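PDB 3SUJ: cerato-platanin 1 from Moniliophthora perniciosa, which is a secreted fungal protein of the cerato-platanin family that binds zinc in the crystal and whose biological function is not firmly established. Local coordinates for residues 3-12 / 88-97. Residues are numbered along the deposited sequence; the frame is centred on the assembly and turned at random.
Sequences VKLSYDEAYD and EGFTASKQAM. With ZN (zinc ion), chain F.
Asp12 grips the first turn of helix 94-101 with both carboxylate oxygens. Asp12 OD2 takes the backbone N of Lys94 at 2.8 Å on its syn lone pair. Asp12 OD1 accepts twice, from Gln95 N on the syn side and, at 2.8 Å, from Gln95 NE2 on the anti side; the side-chain amide lies nearly coplanar with the carboxylate, 24° apart. These N-H groups and the helix dipole probably stabilise the negative charge. Ser93 is the N-cap residue, its OG accepting from Ala96 N and also hydrogen-bonded to Pro44 O.

The Lys94 chain runs alongside the Tyr7 ring, pointing the same way, its CB 3.5 Å from Tyr7 CD2; NZ goes on to a salt bridge with Asp98. Met97, extended beyond CG, crosses Tyr7 at about a right angle, a Met-aromatic contact with SD 3.8 Å from Tyr7 CD1. In the double-psi beta-barrel, strands 3-7 and 90-92 run parallel here, laddered from Phe90 N to Lys4 O through to Asp8 N to Ala92 O.

On the face shared with Phe90 and Ala92, Leu5 CD1 packs 3.8 Å from Phe90 CB. Tyr64 stacks edge-to-face with the Phe90 ring. Just before Gly89, Glu88 holds zinc asymmetrically, OE2 close and OE1 at a long 2.7 Å.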
loop_
_atom_site.group_PDB
_atom_site.type_symbol
_atom_site.label_atom_id
_atom_site.label_comp_id
_atom_site.label_asym_id
_atom_site.label_seq_id
_atom_site.Cartn_x
_atom_site.Cartn_y
_atom_site.Cartn_z
ATOM N N VAL A 3 -8.810 -5.862 -8.767
ATOM C CA VAL A 3 -7.532 -6.512 -8.495
ATOM C C VAL A 3 -7.547 -6.973 -7.079
ATOM O O VAL A 3 -8.394 -6.621 -6.274
ATOM C CB VAL A 3 -6.333 -5.549 -8.640
ATOM C CG1 VAL A 3 -6.146 -5.141 -10.140
ATOM C CG2 VAL A 3 -6.529 -4.367 -7.612
ATOM N N LYS A 4 -6.621 -7.852 -6.797
ATOM C CA LYS A 4 -6.503 -8.414 -5.459
ATOM C C LYS A 4 -5.812 -7.520 -4.485
ATOM O O LYS A 4 -4.804 -6.864 -4.831
ATOM C CB LYS A 4 -5.706 -9.716 -5.537
ATOM C CG LYS A 4 -6.453 -10.817 -6.259
ATOM C CD LYS A 4 -5.577 -12.104 -6.227
ATOM C CE LYS A 4 -6.061 -12.983 -7.320
ATOM N NZ LYS A 4 -6.470 -14.360 -6.927
ATOM N N LEU A 5 -6.286 -7.510 -3.267
ATOM C CA LEU A 5 -5.644 -6.853 -2.143
ATOM C C LEU A 5 -5.443 -7.884 -1.012
ATOM O O LEU A 5 -6.416 -8.472 -0.540
ATOM C CB LEU A 5 -6.480 -5.668 -1.638
ATOM C CG LEU A 5 -5.898 -5.059 -0.360
ATOM C CD1 LEU A 5 -4.595 -4.379 -0.546
ATOM C CD2 LEU A 5 -6.878 -4.100 0.242
ATOM N N SER A 6 -4.210 -7.965 -0.565
ATOM C CA SER A 6 -3.804 -8.823 0.576
ATOM C C SER A 6 -3.177 -7.949 1.600
ATOM O O SER A 6 -3.069 -6.716 1.388
ATOM C CB SER A 6 -2.796 -9.841 0.103
ATOM O OG SER A 6 -3.469 -10.667 -0.892
ATOM N N TYR A 7 -2.732 -8.514 2.722
ATOM C CA TYR A 7 -2.041 -7.691 3.717
ATOM C C TYR A 7 -0.758 -8.370 4.165
ATOM O O TYR A 7 -0.600 -9.603 3.993
ATOM C CB TYR A 7 -2.906 -7.341 4.886
ATOM C CG TYR A 7 -3.162 -8.391 5.892
ATOM C CD1 TYR A 7 -4.215 -9.244 5.730
ATOM C CD2 TYR A 7 -2.358 -8.486 7.033
ATOM C CE1 TYR A 7 -4.448 -10.242 6.658
ATOM C CE2 TYR A 7 -2.577 -9.439 7.994
ATOM C CZ TYR A 7 -3.610 -10.314 7.814
ATOM O OH TYR A 7 -3.952 -11.324 8.769
ATOM N N ASP A 8 0.115 -7.605 4.769
ATOM C CA ASP A 8 1.330 -8.183 5.380
ATOM C C ASP A 8 1.666 -7.263 6.510
ATOM O O ASP A 8 1.867 -6.070 6.326
ATOM C CB ASP A 8 2.495 -8.232 4.395
ATOM C CG ASP A 8 3.593 -9.123 4.869
ATOM O OD1 ASP A 8 4.134 -8.887 5.941
ATOM O OD2 ASP A 8 3.839 -10.204 4.195
ATOM N N GLU A 9 1.765 -7.816 7.736
ATOM C CA GLU A 9 2.104 -7.040 8.947
ATOM C C GLU A 9 3.464 -6.483 8.957
ATOM O O GLU A 9 3.715 -5.598 9.768
ATOM C CB GLU A 9 1.823 -7.887 10.207
ATOM C CG GLU A 9 0.362 -8.132 10.343
ATOM C CD GLU A 9 -0.050 -8.749 11.700
ATOM O OE1 GLU A 9 -0.157 -7.985 12.621
ATOM O OE2 GLU A 9 -0.391 -9.928 11.745
ATOM N N ALA A 10 4.325 -6.858 8.026
ATOM C CA ALA A 10 5.574 -6.152 7.898
ATOM C C ALA A 10 5.347 -4.664 7.704
ATOM O O ALA A 10 6.112 -3.850 8.144
ATOM C CB ALA A 10 6.426 -6.693 6.797
ATOM N N TYR A 11 4.262 -4.294 6.989
ATOM C CA TYR A 11 4.025 -2.857 6.658
ATOM C C TYR A 11 3.469 -2.114 7.850
ATOM O O TYR A 11 3.375 -0.893 7.806
ATOM C CB TYR A 11 3.151 -2.741 5.407
ATOM C CG TYR A 11 3.731 -3.400 4.143
ATOM C CD1 TYR A 11 5.005 -2.968 3.619
ATOM C CD2 TYR A 11 3.040 -4.340 3.461
ATOM C CE1 TYR A 11 5.547 -3.485 2.522
ATOM C CE2 TYR A 11 3.556 -4.836 2.346
ATOM C CZ TYR A 11 4.844 -4.428 1.892
ATOM O OH TYR A 11 5.244 -5.048 0.701
ATOM N N ASP A 12 3.116 -2.796 8.936
ATOM C CA ASP A 12 2.651 -2.126 10.129
ATOM C C ASP A 12 3.745 -1.636 11.078
ATOM O O ASP A 12 3.428 -0.945 12.066
ATOM C CB ASP A 12 1.746 -3.086 10.877
ATOM C CG ASP A 12 0.484 -3.362 10.090
ATOM O OD1 ASP A 12 -0.567 -2.721 10.308
ATOM O OD2 ASP A 12 0.475 -4.257 9.262
ATOM N N GLU A 88 1.351 -9.852 -7.535
ATOM C CA GLU A 88 0.110 -9.611 -8.232
ATOM C C GLU A 88 -0.894 -8.798 -7.462
ATOM O O GLU A 88 -1.500 -9.278 -6.474
ATOM C CB GLU A 88 -0.610 -10.973 -8.582
ATOM C CG GLU A 88 -1.733 -10.851 -9.661
ATOM C CD GLU A 88 -2.087 -12.178 -10.388
ATOM O OE1 GLU A 88 -1.245 -12.693 -11.138
ATOM O OE2 GLU A 88 -3.248 -12.657 -10.265
ATOM N N GLY A 89 -1.320 -7.690 -7.925
ATOM C CA GLY A 89 -2.215 -6.879 -7.165
ATOM C C GLY A 89 -1.465 -6.131 -6.085
ATOM O O GLY A 89 -0.303 -5.689 -6.286
ATOM N N PHE A 90 -2.118 -5.905 -4.967
ATOM C CA PHE A 90 -1.605 -5.029 -3.929
ATOM C C PHE A 90 -1.521 -5.798 -2.616
ATOM O O PHE A 90 -2.339 -6.710 -2.354
ATOM C CB PHE A 90 -2.596 -3.871 -3.714
ATOM C CG PHE A 90 -2.575 -2.874 -4.857
ATOM C CD1 PHE A 90 -3.225 -3.148 -6.058
ATOM C CD2 PHE A 90 -1.796 -1.751 -4.766
ATOM C CE1 PHE A 90 -3.071 -2.281 -7.195
ATOM C CE2 PHE A 90 -1.731 -0.899 -5.863
ATOM C CZ PHE A 90 -2.329 -1.194 -7.019
ATOM N N THR A 91 -0.588 -5.366 -1.767
ATOM C CA THR A 91 -0.444 -5.945 -0.409
ATOM C C THR A 91 -0.277 -4.761 0.517
ATOM O O THR A 91 0.816 -4.134 0.500
ATOM C CB THR A 91 0.737 -6.872 -0.321
ATOM O OG1 THR A 91 0.615 -7.918 -1.254
ATOM C CG2 THR A 91 0.792 -7.461 1.087
ATOM N N ALA A 92 -1.234 -4.479 1.398
ATOM C CA ALA A 92 -1.156 -3.330 2.312
ATOM C C ALA A 92 -0.833 -3.775 3.704
ATOM O O ALA A 92 -0.734 -4.967 4.001
ATOM C CB ALA A 92 -2.456 -2.565 2.278
ATOM N N SER A 93 -0.615 -2.817 4.595
ATOM C CA SER A 93 -0.571 -3.098 6.013
ATOM C C SER A 93 -1.822 -3.794 6.446
ATOM O O SER A 93 -2.916 -3.586 5.872
ATOM C CB SER A 93 -0.282 -1.858 6.889
ATOM O OG SER A 93 -1.457 -0.853 7.048
ATOM N N LYS A 94 -1.767 -4.532 7.604
ATOM C CA LYS A 94 -2.989 -5.046 8.206
ATOM C C LYS A 94 -3.897 -3.888 8.643
ATOM O O LYS A 94 -5.096 -4.028 8.447
ATOM C CB LYS A 94 -2.668 -5.979 9.392
ATOM C CG LYS A 94 -3.894 -6.681 9.882
ATOM C CD LYS A 94 -3.501 -7.591 11.052
ATOM C CE LYS A 94 -4.760 -8.223 11.571
ATOM N NZ LYS A 94 -5.538 -7.313 12.465
ATOM N N GLN A 95 -3.341 -2.846 9.221
ATOM C CA GLN A 95 -4.198 -1.722 9.639
ATOM C C GLN A 95 -4.973 -1.167 8.416
ATOM O O GLN A 95 -6.150 -0.850 8.541
ATOM C CB GLN A 95 -3.373 -0.645 10.269
ATOM C CG GLN A 95 -2.982 -0.929 11.722
ATOM C CD GLN A 95 -1.935 -0.029 12.176
ATOM O OE1 GLN A 95 -2.279 1.066 12.761
ATOM N NE2 GLN A 95 -0.678 -0.369 11.904
ATOM N N ALA A 96 -4.322 -1.005 7.281
ATOM C CA ALA A 96 -5.006 -0.477 6.116
ATOM C C ALA A 96 -6.107 -1.410 5.649
ATOM O O ALA A 96 -7.216 -0.968 5.339
ATOM C CB ALA A 96 -3.990 -0.264 5.075
ATOM N N MET A 97 -5.828 -2.732 5.617
ATOM C CA MET A 97 -6.832 -3.644 5.152
ATOM C C MET A 97 -7.985 -3.773 6.172
ATOM O O MET A 97 -9.128 -3.943 5.744
ATOM C CB MET A 97 -6.215 -5.012 4.782
ATOM C CG MET A 97 -7.277 -5.914 4.113
ATOM S SD MET A 97 -6.465 -7.345 3.373
ATOM C CE MET A 97 -7.843 -8.332 2.881
HETATM ZN ZN ZN F . -3.585 -13.956 -11.487
HETATM O O HOH W 1 -5.617 -14.925 -10.115
HETATM O O HOH W 2 -2.703 -9.363 -3.411
HETATM O O HOH W 3 1.608 0.790 13.245
#